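Local coordinates for protein coenzyme f420-dependent n5,n10-methylenetetrahydromethanopterin reductase (Methanopyrus kandleri, PDB 1EZW) that catalyses the reversible reduction of methylenetetrahydromethanopterin to methyltetrahydromethanopterin with reduced coenzyme F420, a step of methanogenesis from carbon dioxide, at residues V195-N199 with P200-E204; K236-D239 with K240-A244; G288-D291 with E292-E296; T306-D309 with K310-L314; S326-G329 with P330-K334. One frame throughout, in Å; residues are numbered along the deposited sequence.

Interaction 1 of 5, residues V195-N199 with P200-E204; sequences VNASN and PKDFE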
loop_
_atom_site.group_PDB
_atom_site.type_symbol
_atom_site.label_atom_id
_atom_site.label_comp_id
_atom_site.label_asym_id
_atom_site.label_seq_id
_atom_site.Cartn_x
_atom_site.Cartn_y
_atom_site.Cartn_z
ATOM N N VAL A 195 15.732 -1.294 -27.212
ATOM C CA VAL A 195 15.510 -1.402 -28.646
ATOM C C VAL A 195 14.221 -2.155 -28.928
ATOM O O VAL A 195 14.056 -3.286 -28.489
ATOM C CB VAL A 195 16.700 -2.144 -29.289
ATOM C CG1 VAL A 195 16.493 -2.269 -30.813
ATOM C CG2 VAL A 195 17.975 -1.413 -28.965
ATOM N N ASN A 196 13.307 -1.506 -29.636
ATOM C CA ASN A 196 12.047 -2.117 -30.013
ATOM C C ASN A 196 12.334 -3.080 -31.158
ATOM O O ASN A 196 12.334 -2.675 -32.326
ATOM C CB ASN A 196 11.043 -1.056 -30.483
ATOM C CG ASN A 196 10.341 -0.355 -29.326
ATOM O OD1 ASN A 196 9.696 0.678 -29.507
ATOM N ND2 ASN A 196 10.435 -0.931 -28.145
ATOM N N ALA A 197 12.629 -4.327 -30.808
ATOM C CA ALA A 197 12.889 -5.364 -31.819
ATOM C C ALA A 197 12.878 -6.706 -31.136
ATOM O O ALA A 197 13.163 -6.793 -29.938
ATOM C CB ALA A 197 14.279 -5.113 -32.492
ATOM N N SER A 198 12.614 -7.771 -31.905
ATOM C CA SER A 198 12.534 -9.107 -31.342
ATOM C C SER A 198 13.363 -10.166 -32.085
ATOM O O SER A 198 13.284 -11.345 -31.751
ATOM C CB SER A 198 11.051 -9.552 -31.351
ATOM O OG SER A 198 10.226 -8.572 -30.711
ATOM N N ASN A 199 14.182 -9.737 -33.036
ATOM C CA ASN A 199 14.913 -10.718 -33.868
ATOM C C ASN A 199 16.431 -10.456 -33.895
ATOM O O ASN A 199 16.878 -9.314 -33.833
ATOM C CB ASN A 199 14.263 -10.648 -35.260
ATOM C CG ASN A 199 14.805 -11.693 -36.234
ATOM O OD1 ASN A 199 15.924 -11.561 -36.750
ATOM N ND2 ASN A 199 14.019 -12.728 -36.486
ATOM N N PRO A 200 17.252 -11.525 -33.935
ATOM C CA PRO A 200 18.705 -11.371 -33.961
ATOM C C PRO A 200 19.223 -10.403 -35.024
ATOM O O PRO A 200 20.185 -9.681 -34.759
ATOM C CB PRO A 200 19.195 -12.812 -34.189
ATOM C CG PRO A 200 18.139 -13.612 -33.414
ATOM C CD PRO A 200 16.890 -12.955 -33.976
ATOM N N LYS A 201 18.587 -10.368 -36.194
ATOM C CA LYS A 201 19.058 -9.488 -37.265
ATOM C C LYS A 201 18.997 -8.011 -36.911
ATOM O O LYS A 201 19.811 -7.203 -37.378
ATOM C CB LYS A 201 18.287 -9.760 -38.566
ATOM C CG LYS A 201 18.695 -11.114 -39.170
ATOM C CD LYS A 201 18.185 -11.292 -40.603
ATOM C CE LYS A 201 16.719 -11.584 -40.683
ATOM N NZ LYS A 201 16.365 -12.902 -40.083
ATOM N N ASP A 202 18.022 -7.649 -36.080
ATOM C CA ASP A 202 17.899 -6.262 -35.685
ATOM C C ASP A 202 19.078 -5.895 -34.811
ATOM O O ASP A 202 19.605 -4.788 -34.907
ATOM C CB ASP A 202 16.593 -6.069 -34.909
ATOM C CG ASP A 202 15.400 -6.478 -35.712
ATOM O OD1 ASP A 202 15.231 -5.952 -36.832
ATOM O OD2 ASP A 202 14.623 -7.325 -35.233
ATOM N N PHE A 203 19.496 -6.821 -33.955
ATOM C CA PHE A 203 20.602 -6.549 -33.064
ATOM C C PHE A 203 21.961 -6.654 -33.730
ATOM O O PHE A 203 22.920 -6.039 -33.279
ATOM C CB PHE A 203 20.487 -7.401 -31.803
ATOM C CG PHE A 203 19.284 -7.004 -30.960
ATOM C CD1 PHE A 203 18.033 -7.579 -31.181
ATOM C CD2 PHE A 203 19.389 -5.921 -30.079
ATOM C CE1 PHE A 203 16.887 -7.077 -30.546
ATOM C CE2 PHE A 203 18.250 -5.406 -29.440
ATOM C CZ PHE A 203 17.006 -5.981 -29.679
ATOM N N GLU A 204 22.037 -7.418 -34.812
ATOM C CA GLU A 204 23.312 -7.508 -35.527
ATOM C C GLU A 204 23.592 -6.142 -36.152
ATOM O O GLU A 204 24.739 -5.770 -36.366
ATOM C CB GLU A 204 23.230 -8.620 -36.586
ATOM C CG GLU A 204 23.177 -9.981 -35.893
ATOM C CD GLU A 204 22.817 -11.138 -36.813
ATOM O OE1 GLU A 204 22.295 -10.895 -37.914
ATOM O OE2 GLU A 204 23.028 -12.306 -36.402
HETATM O O HOH W 1 12.063 -7.381 -34.751
#

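Interaction 2 of 5, residues K236-D239 with K240-A244; sequences KDED and KAIEA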
loop_
_atom_site.group_PDB
_atom_site.type_symbol
_atom_site.label_atom_id
_atom_site.label_comp_id
_atom_site.label_asym_id
_atom_site.label_seq_id
_atom_site.Cartn_x
_atom_site.Cartn_y
_atom_site.Cartn_z
ATOM N N LYS A 236 1.867 -23.187 -23.444
ATOM C CA LYS A 236 2.269 -24.584 -23.610
ATOM C C LYS A 236 1.795 -25.075 -24.989
ATOM O O LYS A 236 2.322 -26.046 -25.516
ATOM C CB LYS A 236 1.687 -25.445 -22.482
ATOM C CG LYS A 236 0.182 -25.356 -22.369
ATOM C CD LYS A 236 -0.335 -26.112 -21.132
ATOM C CE LYS A 236 -1.861 -26.154 -21.112
ATOM N NZ LYS A 236 -2.431 -24.775 -21.197
ATOM N N ASP A 237 0.804 -24.399 -25.561
ATOM C CA ASP A 237 0.277 -24.723 -26.884
ATOM C C ASP A 237 0.887 -23.690 -27.845
ATOM O O ASP A 237 0.429 -22.545 -27.930
ATOM C CB ASP A 237 -1.251 -24.583 -26.909
ATOM C CG ASP A 237 -1.856 -24.880 -28.287
ATOM O OD1 ASP A 237 -1.237 -24.540 -29.305
ATOM O OD2 ASP A 237 -2.986 -25.414 -28.347
ATOM N N GLU A 238 1.917 -24.100 -28.573
ATOM C CA GLU A 238 2.584 -23.191 -29.496
ATOM C C GLU A 238 1.657 -22.455 -30.449
ATOM O O GLU A 238 1.835 -21.269 -30.721
ATOM C CB GLU A 238 3.681 -23.943 -30.283
ATOM C CG GLU A 238 4.414 -23.042 -31.248
ATOM C CD GLU A 238 5.835 -23.482 -31.465
ATOM O OE1 GLU A 238 6.166 -23.905 -32.602
ATOM O OE2 GLU A 238 6.623 -23.420 -30.499
ATOM N N ASP A 239 0.657 -23.149 -30.982
ATOM C CA ASP A 239 -0.253 -22.490 -31.902
ATOM C C ASP A 239 -1.013 -21.353 -31.271
ATOM O O ASP A 239 -1.204 -20.312 -31.889
ATOM C CB ASP A 239 -1.229 -23.512 -32.472
ATOM C CG ASP A 239 -0.569 -24.429 -33.444
ATOM O OD1 ASP A 239 -0.030 -23.900 -34.434
ATOM O OD2 ASP A 239 -0.586 -25.659 -33.222
ATOM N N LYS A 240 -1.447 -21.560 -30.040
ATOM C CA LYS A 240 -2.182 -20.535 -29.307
ATOM C C LYS A 240 -1.264 -19.327 -29.038
ATOM O O LYS A 240 -1.682 -18.176 -29.174
ATOM C CB LYS A 240 -2.715 -21.119 -27.996
ATOM C CG LYS A 240 -4.017 -21.917 -28.155
ATOM C CD LYS A 240 -4.583 -22.389 -26.805
ATOM C CE LYS A 240 -4.673 -21.246 -25.769
ATOM N NZ LYS A 240 -5.367 -19.981 -26.216
ATOM N N ALA A 241 -0.012 -19.599 -28.684
ATOM C CA ALA A 241 0.943 -18.506 -28.436
ATOM C C ALA A 241 1.108 -17.678 -29.713
ATOM O O ALA A 241 1.006 -16.451 -29.700
ATOM C CB ALA A 241 2.299 -19.076 -28.000
ATOM N N ILE A 242 1.333 -18.355 -30.843
ATOM C CA ILE A 242 1.533 -17.650 -32.101
ATOM C C ILE A 242 0.328 -16.811 -32.505
ATOM O O ILE A 242 0.456 -15.684 -32.975
ATOM C CB ILE A 242 1.873 -18.653 -33.243
ATOM C CG1 ILE A 242 3.235 -19.298 -32.963
ATOM C CG2 ILE A 242 1.794 -17.945 -34.610
ATOM C CD1 ILE A 242 3.513 -20.580 -33.756
ATOM N N GLU A 243 -0.860 -17.366 -32.311
ATOM C CA GLU A 243 -2.067 -16.663 -32.686
ATOM C C GLU A 243 -2.205 -15.346 -31.934
ATOM O O GLU A 243 -2.624 -14.336 -32.501
ATOM C CB GLU A 243 -3.283 -17.551 -32.399
ATOM C CG GLU A 243 -4.598 -16.984 -32.933
ATOM C CD GLU A 243 -4.560 -16.786 -34.434
ATOM O OE1 GLU A 243 -4.037 -17.690 -35.125
ATOM O OE2 GLU A 243 -5.061 -15.744 -34.918
ATOM N N ALA A 244 -1.858 -15.363 -30.649
ATOM C CA ALA A 244 -1.966 -14.172 -29.806
ATOM C C ALA A 244 -1.095 -13.012 -30.280
ATOM O O ALA A 244 -1.368 -11.845 -29.988
ATOM C CB ALA A 244 -1.628 -14.546 -28.360
#

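Interaction 3 of 5, residues G288-D291 with E292-E296; sequences GLVD and EDMIE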
loop_
_atom_site.group_PDB
_atom_site.type_symbol
_atom_site.label_atom_id
_atom_site.label_comp_id
_atom_site.label_asym_id
_atom_site.label_seq_id
_atom_site.Cartn_x
_atom_site.Cartn_y
_atom_site.Cartn_z
ATOM N N GLY A 288 -5.591 -11.781 -40.373
ATOM C CA GLY A 288 -5.569 -12.833 -41.372
ATOM C C GLY A 288 -4.374 -12.757 -42.306
ATOM O O GLY A 288 -3.908 -13.786 -42.806
ATOM N N LEU A 289 -3.875 -11.547 -42.541
ATOM C CA LEU A 289 -2.721 -11.336 -43.416
ATOM C C LEU A 289 -1.350 -11.624 -42.778
ATOM O O LEU A 289 -0.376 -11.882 -43.491
ATOM C CB LEU A 289 -2.732 -9.906 -43.958
ATOM C CG LEU A 289 -3.937 -9.580 -44.845
ATOM C CD1 LEU A 289 -3.832 -8.153 -45.371
ATOM C CD2 LEU A 289 -3.982 -10.569 -45.995
ATOM N N VAL A 290 -1.261 -11.571 -41.447
ATOM C CA VAL A 290 0.019 -11.830 -40.778
ATOM C C VAL A 290 0.503 -13.249 -41.055
ATOM O O VAL A 290 -0.166 -14.224 -40.692
ATOM C CB VAL A 290 -0.087 -11.626 -39.238
ATOM C CG1 VAL A 290 1.234 -12.014 -38.564
ATOM C CG2 VAL A 290 -0.424 -10.179 -38.932
ATOM N N ASP A 291 1.670 -13.380 -41.683
ATOM C CA ASP A 291 2.180 -14.714 -41.996
ATOM C C ASP A 291 3.331 -15.166 -41.107
ATOM O O ASP A 291 3.727 -14.463 -40.175
ATOM C CB ASP A 291 2.584 -14.790 -43.471
ATOM C CG ASP A 291 3.726 -13.852 -43.817
ATOM O OD1 ASP A 291 3.803 -13.449 -44.994
ATOM O OD2 ASP A 291 4.562 -13.537 -42.940
ATOM N N GLU A 292 3.869 -16.346 -41.389
ATOM C CA GLU A 292 4.931 -16.855 -40.553
ATOM C C GLU A 292 6.202 -16.041 -40.551
ATOM O O GLU A 292 6.886 -15.972 -39.525
ATOM C CB GLU A 292 5.233 -18.300 -40.908
ATOM C CG GLU A 292 4.031 -19.172 -40.683
ATOM C CD GLU A 292 4.384 -20.627 -40.572
ATOM O OE1 GLU A 292 3.456 -21.441 -40.382
ATOM O OE2 GLU A 292 5.589 -20.955 -40.667
ATOM N N ASP A 293 6.535 -15.418 -41.677
ATOM C CA ASP A 293 7.763 -14.643 -41.714
ATOM C C ASP A 293 7.656 -13.379 -40.875
ATOM O O ASP A 293 8.633 -12.968 -40.252
ATOM C CB ASP A 293 8.161 -14.300 -43.146
ATOM C CG ASP A 293 8.420 -15.544 -43.983
ATOM O OD1 ASP A 293 8.994 -16.540 -43.464
ATOM O OD2 ASP A 293 8.066 -15.524 -45.173
ATOM N N MET A 294 6.475 -12.771 -40.854
ATOM C CA MET A 294 6.270 -11.563 -40.047
ATOM C C MET A 294 6.334 -11.926 -38.557
ATOM O O MET A 294 6.908 -11.182 -37.752
ATOM C CB MET A 294 4.911 -10.945 -40.334
ATOM C CG MET A 294 4.722 -10.514 -41.756
ATOM S SD MET A 294 3.008 -10.082 -42.003
ATOM C CE MET A 294 3.003 -9.870 -43.856
ATOM N N ILE A 295 5.735 -13.057 -38.196
ATOM C CA ILE A 295 5.751 -13.505 -36.811
ATOM C C ILE A 295 7.184 -13.816 -36.383
ATOM O O ILE A 295 7.598 -13.479 -35.273
ATOM C CB ILE A 295 4.815 -14.717 -36.640
ATOM C CG1 ILE A 295 3.368 -14.225 -36.814
ATOM C CG2 ILE A 295 5.060 -15.417 -35.296
ATOM C CD1 ILE A 295 2.333 -15.327 -36.834
ATOM N N GLU A 296 7.966 -14.444 -37.261
ATOM C CA GLU A 296 9.358 -14.767 -36.938
ATOM C C GLU A 296 10.198 -13.487 -36.861
ATOM O O GLU A 296 11.126 -13.367 -36.062
ATOM C CB GLU A 296 9.922 -15.700 -38.028
ATOM C CG GLU A 296 11.337 -16.239 -37.836
ATOM C CD GLU A 296 12.418 -15.185 -37.925
ATOM O OE1 GLU A 296 12.257 -14.189 -38.668
ATOM O OE2 GLU A 296 13.452 -15.375 -37.259
#

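Interaction 4 of 5, residues T306-D309 with K310-L314; sequences TVVD and KIEEL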
loop_
_atom_site.group_PDB
_atom_site.type_symbol
_atom_site.label_atom_id
_atom_site.label_comp_id
_atom_site.label_asym_id
_atom_site.label_seq_id
_atom_site.Cartn_x
_atom_site.Cartn_y
_atom_site.Cartn_z
ATOM N N THR A 306 10.618 -23.425 -27.992
ATOM C CA THR A 306 10.802 -22.495 -29.092
ATOM C C THR A 306 11.302 -21.161 -28.570
ATOM O O THR A 306 12.216 -20.551 -29.133
ATOM C CB THR A 306 9.486 -22.299 -29.816
ATOM O OG1 THR A 306 9.101 -23.559 -30.386
ATOM C CG2 THR A 306 9.597 -21.292 -30.938
ATOM N N VAL A 307 10.677 -20.706 -27.490
ATOM C CA VAL A 307 11.083 -19.428 -26.906
ATOM C C VAL A 307 12.510 -19.453 -26.409
ATOM O O VAL A 307 13.253 -18.489 -26.619
ATOM C CB VAL A 307 10.113 -19.023 -25.743
ATOM C CG1 VAL A 307 10.690 -17.857 -24.924
ATOM C CG2 VAL A 307 8.810 -18.631 -26.351
ATOM N N VAL A 308 12.890 -20.530 -25.732
ATOM C CA VAL A 308 14.235 -20.640 -25.234
ATOM C C VAL A 308 15.213 -20.593 -26.416
ATOM O O VAL A 308 16.226 -19.904 -26.353
ATOM C CB VAL A 308 14.418 -21.943 -24.408
ATOM C CG1 VAL A 308 15.902 -22.251 -24.190
ATOM C CG2 VAL A 308 13.741 -21.746 -23.025
ATOM N N ASP A 309 14.902 -21.327 -27.487
ATOM C CA ASP A 309 15.777 -21.327 -28.673
ATOM C C ASP A 309 15.944 -19.928 -29.265
ATOM O O ASP A 309 17.059 -19.537 -29.657
ATOM C CB ASP A 309 15.213 -22.252 -29.744
ATOM C CG ASP A 309 15.389 -23.723 -29.409
ATOM O OD1 ASP A 309 14.705 -24.543 -30.058
ATOM O OD2 ASP A 309 16.217 -24.063 -28.527
ATOM N N LYS A 310 14.843 -19.182 -29.347
ATOM C CA LYS A 310 14.884 -17.827 -29.870
ATOM C C LYS A 310 15.682 -16.894 -28.966
ATOM O O LYS A 310 16.473 -16.084 -29.444
ATOM C CB LYS A 310 13.466 -17.304 -30.103
ATOM C CG LYS A 310 12.778 -18.023 -31.270
ATOM C CD LYS A 310 11.315 -17.606 -31.403
ATOM C CE LYS A 310 10.610 -18.302 -32.573
ATOM N NZ LYS A 310 11.090 -17.740 -33.869
ATOM N N ILE A 311 15.512 -17.010 -27.656
ATOM C CA ILE A 311 16.306 -16.156 -26.772
ATOM C C ILE A 311 17.798 -16.491 -26.903
ATOM O O ILE A 311 18.639 -15.597 -26.901
ATOM C CB ILE A 311 15.831 -16.300 -25.320
ATOM C CG1 ILE A 311 14.415 -15.727 -25.219
ATOM C CG2 ILE A 311 16.803 -15.586 -24.376
ATOM C CD1 ILE A 311 13.733 -16.024 -23.877
ATOM N N GLU A 312 18.149 -17.770 -27.016
ATOM C CA GLU A 312 19.563 -18.084 -27.181
ATOM C C GLU A 312 20.162 -17.311 -28.373
ATOM O O GLU A 312 21.267 -16.774 -28.265
ATOM C CB GLU A 312 19.762 -19.603 -27.389
ATOM C CG GLU A 312 19.292 -20.436 -26.214
ATOM C CD GLU A 312 19.422 -21.929 -26.453
ATOM O OE1 GLU A 312 19.321 -22.341 -27.633
ATOM O OE2 GLU A 312 19.598 -22.676 -25.458
ATOM N N GLU A 313 19.435 -17.233 -29.487
ATOM C CA GLU A 313 19.944 -16.526 -30.661
ATOM C C GLU A 313 20.023 -15.011 -30.425
ATOM O O GLU A 313 20.916 -14.347 -30.925
ATOM C CB GLU A 313 19.088 -16.815 -31.889
ATOM C CG GLU A 313 19.113 -18.284 -32.297
ATOM C CD GLU A 313 20.528 -18.786 -32.514
ATOM O OE1 GLU A 313 21.234 -18.194 -33.356
ATOM O OE2 GLU A 313 20.925 -19.753 -31.828
ATOM N N LEU A 314 19.068 -14.458 -29.672
ATOM C CA LEU A 314 19.137 -13.031 -29.361
ATOM C C LEU A 314 20.356 -12.739 -28.506
ATOM O O LEU A 314 21.074 -11.764 -28.759
ATOM C CB LEU A 314 17.867 -12.585 -28.618
ATOM C CG LEU A 314 16.670 -12.460 -29.543
ATOM C CD1 LEU A 314 15.422 -12.247 -28.663
ATOM C CD2 LEU A 314 16.838 -11.319 -30.511
HETATM O O HOH W 2 19.113 -21.392 -30.553
#

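Interaction 5 of 5, residues S326-G329 with P330-K334; sequences SPIG and PDKEK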
loop_
_atom_site.group_PDB
_atom_site.type_symbol
_atom_site.label_atom_id
_atom_site.label_comp_id
_atom_site.label_asym_id
_atom_site.label_seq_id
_atom_site.Cartn_x
_atom_site.Cartn_y
_atom_site.Cartn_z
ATOM N N SER A 326 3.851 -6.968 -24.825
ATOM C CA SER A 326 2.573 -7.357 -25.384
ATOM C C SER A 326 2.720 -8.315 -26.574
ATOM O O SER A 326 3.498 -8.035 -27.492
ATOM C CB SER A 326 1.824 -6.094 -25.818
ATOM O OG SER A 326 0.529 -6.422 -26.296
ATOM N N PRO A 327 1.880 -9.362 -26.639
ATOM C CA PRO A 327 0.782 -9.698 -25.707
ATOM C C PRO A 327 1.176 -10.399 -24.410
ATOM O O PRO A 327 0.340 -10.554 -23.499
ATOM C CB PRO A 327 -0.107 -10.592 -26.572
ATOM C CG PRO A 327 1.029 -11.440 -27.328
ATOM C CD PRO A 327 1.889 -10.291 -27.799
ATOM N N ILE A 328 2.430 -10.853 -24.345
ATOM C CA ILE A 328 3.015 -11.619 -23.253
ATOM C C ILE A 328 2.602 -13.084 -23.399
ATOM O O ILE A 328 3.440 -13.997 -23.346
ATOM C CB ILE A 328 2.655 -11.015 -21.840
ATOM C CG1 ILE A 328 3.286 -9.614 -21.759
ATOM C CG2 ILE A 328 3.243 -11.907 -20.713
ATOM C CD1 ILE A 328 3.124 -8.934 -20.435
ATOM N N GLY A 329 1.309 -13.311 -23.611
ATOM C CA GLY A 329 0.813 -14.659 -23.820
ATOM C C GLY A 329 -0.700 -14.574 -23.836
ATOM O O GLY A 329 -1.270 -13.528 -23.512
ATOM N N PRO A 330 -1.380 -15.641 -24.261
ATOM C CA PRO A 330 -2.843 -15.660 -24.304
ATOM C C PRO A 330 -3.443 -15.241 -22.940
ATOM O O PRO A 330 -4.437 -14.527 -22.897
ATOM C CB PRO A 330 -3.126 -17.110 -24.688
ATOM C CG PRO A 330 -1.976 -17.341 -25.735
ATOM C CD PRO A 330 -0.821 -16.885 -24.827
ATOM N N ASP A 331 -2.819 -15.703 -21.848
ATOM C CA ASP A 331 -3.215 -15.383 -20.453
ATOM C C ASP A 331 -1.915 -14.774 -19.910
ATOM O O ASP A 331 -0.935 -15.510 -19.753
ATOM C CB ASP A 331 -3.552 -16.683 -19.707
ATOM C CG ASP A 331 -3.908 -16.474 -18.225
ATOM O OD1 ASP A 331 -4.878 -17.125 -17.747
ATOM O OD2 ASP A 331 -3.224 -15.719 -17.512
ATOM N N LYS A 332 -1.908 -13.463 -19.663
ATOM C CA LYS A 332 -0.675 -12.777 -19.197
ATOM C C LYS A 332 -0.072 -13.372 -17.944
ATOM O O LYS A 332 1.143 -13.577 -17.870
ATOM C CB LYS A 332 -0.894 -11.253 -18.978
ATOM C CG LYS A 332 -1.146 -10.432 -20.277
ATOM C CD LYS A 332 -1.109 -8.924 -20.000
ATOM C CE LYS A 332 -0.840 -8.099 -21.261
ATOM N NZ LYS A 332 -1.838 -8.331 -22.340
ATOM N N GLU A 333 -0.896 -13.610 -16.918
ATOM C CA GLU A 333 -0.354 -14.178 -15.690
ATOM C C GLU A 333 0.222 -15.587 -15.883
ATOM O O GLU A 333 1.328 -15.886 -15.409
ATOM C CB GLU A 333 -1.431 -14.150 -14.583
ATOM C CG GLU A 333 -1.027 -14.871 -13.318
ATOM C CD GLU A 333 -1.990 -14.566 -12.182
ATOM O OE1 GLU A 333 -2.032 -15.363 -11.226
ATOM O OE2 GLU A 333 -2.694 -13.536 -12.285
ATOM N N LYS A 334 -0.502 -16.468 -16.578
ATOM C CA LYS A 334 0.016 -17.827 -16.803
ATOM C C LYS A 334 1.274 -17.754 -17.663
ATOM O O LYS A 334 2.186 -18.560 -17.484
ATOM C CB LYS A 334 -1.011 -18.698 -17.542
ATOM C CG LYS A 334 -2.271 -19.041 -16.781
ATOM C CD LYS A 334 -3.338 -19.488 -17.827
ATOM C CE LYS A 334 -2.738 -20.447 -18.887
ATOM N NZ LYS A 334 -3.596 -20.568 -20.118
HETATM O O HOH W 3 -2.762 -11.205 -23.533
#

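Interaction 1 of 5, residues V195-N199 with P200-E204
Asn199 and Asp202 form a capping box where the chain leaves strand 192-196 and enters helix 200-216. Asn199 OD1 accepts from the backbone N of Lys201 at 3.0 Å, in a fairly straight bond (163° at the hydrogen) with the donor slightly off the amide plane. The reciprocal bond, from Asn199 N to Asp202 OD2, is weak at 3.3 Å. Asn199 O adds a third link by taking Asp202 N at 3.0 Å, with this donor well above the carbonyl plane. A chi1 of -175° swings the Asn199 amide away from its own backbone N and over the first turn, and its ND2 donates to Glu296 O. A water joins Ser198 N to Asp202 OD2, donating to the carboxylate at 2.6 Å, while Asp202 OD1 pairs with Arg263 and His264. A leucine in place of Asn199 would probably leave Lys201 N without its capping acceptor and Glu296 O without its donor.

Most of the packing lies round the Phe203 ring. Val195 CB comes obliquely to within 3.6 Å of Phe203 CE2, and Ala197 CB sits 3.8 Å from Phe203 CE1. Ala197 O lies at the ring edge, in its plane. Separately, beside the carboxylate, Ala197 CB presses on Asp202 CB at 3.5 Å.

The unit opens the beta-alpha-beta crossover to strand 225-229, whose Val226 and Ala228 touch Phe203, while Leu314 of helix 304-316 packs on Pro200 and Phe203.

Interaction 2 of 5, residues K236-D239 with K240-A244
Asp237 is the N-cap of helix 238-254, and its backbone begins the regular i to i+4 bonding. Asp237 O accepts from Ala241 N at 3.1 Å. Glu238 O takes Ile242 N and Asp239 O takes Glu243 N, each at 3.0 Å, so three successive carbonyls are engaged.

The side chain of Asp237 secures an N-H that precedes this series. Its OD1 accepts from Lys240 N at 3.1 Å, the donor standing 63° out of the carboxylate plane. CG of Asp237 is anti to the backbone N (chi1 179°), which brings the carboxylate back over the first turn. Lys240 crosses it at about a right angle, its CG 3.7 Å from Asp237 OD2. The lysine chain then bends away, leaving NZ 6.3 Å from Asp237 OD2; the lysine methylenes, not its ammonium, lie against the carboxylate. One turn round, Glu238 CG rests against Ile242 CD1 at 3.6 Å, and Ile242 CG1 lies close over Glu238 O.

Glu238 OE2 bonds to Thr306 OG1 and Asp303 N, tying the helix start to the beginning of helix 304-316. Ile242 faces Ile295 of helix 292-298, and Pro330, ahead of helix 332-342, packs on Lys240 and Ala244.

Interaction 3 of 5, residues G288-D291 with E292-E296
Asp291 and Met294 build a capping box at the start of helix 292-298, with a thioether sulfur as one of its acceptors. Asp291 OD2 accepts from Met294 N at 2.9 Å, the N-H coming in almost in line with the C-O bond. The aspartate CG sits between the backbone N and the carbonyl carbon (chi1 64°), the crowded position, and this directs the carboxylate at the opening turn. Asp291 O receives Ile295 N at 3.2 Å and so starts the helical bonding. The return bond of the box runs from Asp291 N to Met294 SD, weak at 3.6 Å though well aligned.

The methionine chain is extended beyond CG and crosses the aspartate side chain at about a right angle. Its CG lies 3.3 Å from Asp291 OD2, and its CE reaches 3.8 Å from Asp291 OD1.

Among apolar contacts, Val290 CG1 touches Ile295 CG1 at 3.5 Å, the two side chains roughly perpendicular, and the same methyl lies 4.2 Å from Met294 CB. Val290 also packs on Val249 and Ala250 of helix 238-254.

Asp291 OD1 has a salt bridge to Lys270, so both carboxylate oxygens have partners. The lysine and the positive end of the helix dipole would both tend to favour the ionised form of Asp291, perhaps offsetting the nearby negative charge of Asp293.

Interaction 4 of 5, residues T306-D309 with K310-L314
Asp309 O is approached by two groups: Glu313 N one turn on, in a weak bond at 3.3 Å, and a water at 2.9 Å. The same water lies 2.8 Å from Glu313 OE2, and may therefore link that carboxylate back to the carbonyl one turn earlier. Glu313 OE2 has a salt bridge to Lys316 as well.

The remaining turns are regular. Lys310 N bonds to Thr306 O, Ile311 N to Val307 O and Glu312 N to Val308 O.

Along one flank Thr306 and Lys310 lie side by side, with Thr306 CG2 against Lys310 CE at 3.6 Å; the threonine hydroxyl is taken up by Asp303 and Glu238. Val307 CG1 meets Ile311 CD1 at 3.7 Å, both side chains pointing the same way. Glu312, its CG beside its own backbone N (chi1 -62°), lies over the preceding turn, where that CG comes 3.1 Å from Val308 O; the side chain also touches Phe347. Its two carboxylate oxygens go separate ways, OE2 resting 3.9 Å from Val308 CG1 and OE1 facing Asp309 OD2 at 3.7 Å, a pair of like charges that probably repel. A glycine in place of Glu312 would probably leave Val308 CG1 and Phe347 less covered on that side.

With buried Val307, Ile311 and Leu314 set against charged residues, this is an amphipathic alpha-helix of the (beta-alpha)8 barrel, in the connection from strand 225-229 to strand 321-324.

Interaction 5 of 5, residues S326-G329 with P330-K334
Lys332 lays its side chain back along the loop that precedes helix 332-342, across Ile328 to the carbonyl of Pro327. From CB the chain leaves with CG anti to the carbonyl carbon (chi1 -68°), which sends it backward along the sequence. CG passes 3.6 Å from Pro327 O and 4.2 Å from Ile328 CB. CD runs on past the same carbonyl, and CE meets it at 3.5 Å while lying 4.1 Å from Ile328 CD1. Ile328 and the lysine cross at about a right angle. A final bend at chi4 turns NZ to Pro327 O, a weak hydrogen bond at 3.3 Å. NZ also donates weakly to a water that in turn donates to Gly329 O at 2.8 Å.

The loop follows strand 321-324, the eighth strand of the TIM barrel, and leads into the last long helix of the chain. It contains a cis peptide bond before Pro327, and Ile328 packs on Ile8 and Leu10 of strand 5-10. At the helix start Asp331 is the N-cap: its OD2 accepts from Lys334 N at 3.0 Å, the donor standing above the carboxylate plane. Glu333 bonds to His21 and makes a salt bridge to Lys15 of a second subunit.

All five contacts are local, four at helix starts and interaction 4 within a helix, yet several interlock across the C-terminal half of the barrel. Interactions 1 and 3 meet where Asn199 ND2 probably bonds to Glu296 O at 3.0 Å. Interaction 2 touches three others: Ile242 CG2 packs on Ile295 CD1 of interaction 3, Glu238 OE2 probably bonds to Thr306 OG1 of interaction 4, and Ala244 CB lies 3.9 Å from Pro330 CG of interaction 5; the centres of interactions 2 and 5 lie about 10 Å apart. Leu314 CD2 of interaction 4 is 3.5 Å from Pro200 N of interaction 1. The magnesium ion is bound at Thr56 and Ser57, outside all of these segments.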